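PTS-dependent dihydroxyacetone kinase, ADP-binding subunit DhaL (PDB 3CR3) binds ADP and magnesium, takes a phosphoryl group from DhaM to form bound ATP, and passes it on to dihydroxyacetone held by DhaK. Local coordinates at residues Gly154-Lys159 / Glu167-His172. Residues are numbered along the deposited sequence; the frame is centred on the assembly and turned at random.
Sequences GLLATK and ERSIGH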
ATOM      1  N   GLY A 154     -26.783  14.334   8.325  1.00  8.17           N
ATOM      2  CA  GLY A 154     -26.580  14.090   9.768  1.00  7.93           C
ATOM      3  C   GLY A 154     -25.871  12.789  10.118  1.00  8.04           C
ATOM      4  O   GLY A 154     -25.427  12.609  11.242  1.00  7.68           O
ATOM      5  N   LEU A 155     -25.775  11.875   9.148  1.00  7.69           N
ATOM      6  CA  LEU A 155     -25.235  10.545   9.383  1.00  7.55           C
ATOM      7  C   LEU A 155     -23.711  10.519   9.348  1.00  8.09           C
ATOM      8  O   LEU A 155     -23.082  11.259   8.567  1.00  8.50           O
ATOM      9  CB  LEU A 155     -25.788   9.554   8.337  1.00  7.27           C
ATOM     10  CG  LEU A 155     -27.299   9.276   8.293  1.00  5.03           C
ATOM     11  CD1 LEU A 155     -27.673   8.588   7.006  1.00  3.27           C
ATOM     12  CD2 LEU A 155     -27.741   8.417   9.490  1.00  2.18           C
ATOM     13  N   LEU A 156     -23.130   9.657  10.193  1.00  7.91           N
ATOM     14  CA  LEU A 156     -21.718   9.264  10.098  1.00  7.57           C
ATOM     15  C   LEU A 156     -21.545   8.291   8.937  1.00  7.74           C
ATOM     16  O   LEU A 156     -22.239   7.288   8.854  1.00  7.28           O
ATOM     17  CB  LEU A 156     -21.241   8.599  11.394  1.00  7.29           C
ATOM     18  CG  LEU A 156     -19.779   8.138  11.477  1.00  6.97           C
ATOM     19  CD1 LEU A 156     -18.850   9.317  11.686  1.00  7.91           C
ATOM     20  CD2 LEU A 156     -19.574   7.114  12.571  1.00  6.90           C
ATOM     21  N   ALA A 157     -20.617   8.595   8.040  1.00  8.71           N
ATOM     22  CA  ALA A 157     -20.298   7.687   6.948  1.00  9.42           C
ATOM     23  C   ALA A 157     -19.505   6.490   7.456  1.00  9.81           C
ATOM     24  O   ALA A 157     -18.460   6.645   8.070  1.00  9.47           O
ATOM     25  CB  ALA A 157     -19.501   8.420   5.862  1.00  9.63           C
ATOM     26  N   THR A 158     -20.005   5.289   7.205  1.00 10.73           N
ATOM     27  CA  THR A 158     -19.273   4.106   7.624  1.00 11.39           C
ATOM     28  C   THR A 158     -18.923   3.167   6.464  1.00 11.66           C
ATOM     29  O   THR A 158     -18.418   2.063   6.684  1.00 11.64           O
ATOM     30  CB  THR A 158     -19.972   3.384   8.795  1.00 11.91           C
ATOM     31  OG1 THR A 158     -21.344   3.136   8.472  1.00 11.72           O
ATOM     32  CG2 THR A 158     -19.892   4.250  10.065  1.00 11.63           C
ATOM     33  N   LYS A 159     -19.142   3.652   5.240  1.00 12.29           N
ATOM     34  CA  LYS A 159     -18.895   2.893   4.016  1.00 12.10           C
ATOM     35  C   LYS A 159     -18.347   3.779   2.913  1.00 11.81           C
ATOM     36  O   LYS A 159     -18.698   4.968   2.795  1.00 12.00           O
ATOM     37  CB  LYS A 159     -20.191   2.209   3.537  1.00 12.73           C
ATOM     38  CG  LYS A 159     -20.681   1.035   4.424  1.00 14.97           C
ATOM     39  CD  LYS A 159     -19.965  -0.265   4.074  1.00 17.54           C
ATOM     40  CE  LYS A 159     -20.073  -1.248   5.199  1.00 21.42           C
ATOM     41  NZ  LYS A 159     -19.314  -2.489   4.880  1.00 25.83           N
ATOM     42  N   GLU A 167     -15.828  11.476  11.760  1.00 13.69           N
ATOM     43  CA  GLU A 167     -16.762  12.525  12.230  1.00 14.73           C
ATOM     44  C   GLU A 167     -16.866  13.737  11.277  1.00 13.62           C
ATOM     45  O   GLU A 167     -17.882  14.422  11.245  1.00 12.97           O
ATOM     46  CB  GLU A 167     -16.410  12.974  13.685  1.00 14.33           C
ATOM     47  CG  GLU A 167     -15.048  13.672  13.827  1.00 17.04           C
ATOM     48  CD  GLU A 167     -14.484  13.728  15.258  1.00 17.50           C
ATOM     49  OE1 GLU A 167     -14.783  14.704  15.990  1.00 20.71           O
ATOM     50  OE2 GLU A 167     -13.696  12.824  15.638  1.00 20.68           O
ATOM     51  N   ARG A 168     -15.807  13.989  10.508  1.00 13.42           N
ATOM     52  CA  ARG A 168     -15.799  15.055   9.500  1.00 13.09           C
ATOM     53  C   ARG A 168     -16.736  14.785   8.285  1.00 12.74           C
ATOM     54  O   ARG A 168     -16.896  15.641   7.413  1.00 12.12           O
ATOM     55  CB  ARG A 168     -14.361  15.350   9.039  1.00 13.59           C
ATOM     56  CG  ARG A 168     -13.354  15.750  10.176  1.00 14.73           C
ATOM     57  CD  ARG A 168     -13.640  17.166  10.735  1.00 19.45           C
ATOM     58  NE  ARG A 168     -12.659  17.586  11.741  1.00 24.91           N
ATOM     59  CZ  ARG A 168     -12.904  18.451  12.730  1.00 27.73           C
ATOM     60  NH1 ARG A 168     -14.123  18.987  12.865  1.00 29.18           N
ATOM     61  NH2 ARG A 168     -11.940  18.769  13.602  1.00 25.60           N
ATOM     62  N   SER A 169     -17.349  13.605   8.228  1.00 11.91           N
ATOM     63  CA  SER A 169     -18.364  13.319   7.198  1.00 11.77           C
ATOM     64  C   SER A 169     -19.767  13.793   7.585  1.00 11.73           C
ATOM     65  O   SER A 169     -20.641  13.920   6.731  1.00 11.66           O
ATOM     66  CB  SER A 169     -18.393  11.832   6.847  1.00 11.47           C
ATOM     67  OG  SER A 169     -18.928  11.080   7.913  1.00  9.77           O
ATOM     68  N   ILE A 170     -19.972  14.039   8.875  1.00 11.68           N
ATOM     69  CA  ILE A 170     -21.222  14.593   9.395  1.00 11.98           C
ATOM     70  C   ILE A 170     -21.391  16.044   8.932  1.00 11.77           C
ATOM     71  O   ILE A 170     -20.460  16.847   9.013  1.00 11.52           O
ATOM     72  CB  ILE A 170     -21.252  14.498  10.953  1.00 11.90           C
ATOM     73  CG1 ILE A 170     -21.215  13.024  11.395  1.00 11.70           C
ATOM     74  CG2 ILE A 170     -22.456  15.225  11.515  1.00 12.61           C
ATOM     75  CD1 ILE A 170     -20.755  12.791  12.845  1.00 11.93           C
ATOM     76  N   GLY A 171     -22.567  16.374   8.410  1.00 11.72           N
ATOM     77  CA  GLY A 171     -22.805  17.712   7.877  1.00 11.37           C
ATOM     78  C   GLY A 171     -22.662  17.810   6.368  1.00 11.60           C
ATOM     79  O   GLY A 171     -22.759  18.907   5.812  1.00 12.04           O
ATOM     80  N   HIS A 172     -22.448  16.672   5.703  1.00 10.57           N
ATOM     81  CA  HIS A 172     -22.315  16.627   4.255  1.00 10.52           C
ATOM     82  C   HIS A 172     -23.287  15.640   3.629  1.00 10.75           C
ATOM     83  O   HIS A 172     -23.345  14.470   4.025  1.00 10.56           O
ATOM     84  CB  HIS A 172     -20.861  16.317   3.854  1.00 10.24           C
ATOM     85  CG  HIS A 172     -19.882  17.312   4.386  1.00  9.40           C
ATOM     86  ND1 HIS A 172     -19.800  18.601   3.898  1.00  9.47           N
ATOM     87  CD2 HIS A 172     -19.002  17.239   5.410  1.00  7.93           C
ATOM     88  CE1 HIS A 172     -18.894  19.270   4.588  1.00  9.12           C
ATOM     89  NE2 HIS A 172     -18.391  18.466   5.507  1.00  9.05           N
TER
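E167 meets L156 through its backbone: the L156 methyl CD1 lies 3.7 Å from E167 N and 3.9 Å from E167 CA. The L156 CB bond points away from this segment, but with CG anti to the backbone N (chi1 -179°) the second torsion can turn the CD1 methyl back to E167. S169, at the end of the 3-10 turn, supplies the one hydrogen bond across the contact, A157 N to S169 OG, at 3.0 Å with a nearly straight N-H...O angle of 168°. The same hydroxyl is also bonded to the carbonyl O of G166, three residues back in its own turn, so one oxygen links that turn to the A157 backbone; the A157 methyl CB packs 3.7 Å from S169 CB. Replacing S169 with an alanine would probably leave A157 N and G166 O without this shared partner, in a place where both S169 and A157 are buried. Both segments belong to the long loop between helices 142-151 and 175-191 of the DhaL fold; K159, at the far end of the first, touches ADP. K122 NZ bridges them from outside, bonded to both L155 O and S169 O. I170 then spreads along the first segment, with CG1 3.8 Å from L155 O, CG2 4.0 Å from G154 O, and CD1 against L156 CD1 at 4.1 Å. A type II turn runs from S169 to H172, with G171 (phi 98°) at its third position, where a side chain would jam against the carbonyl O of I170.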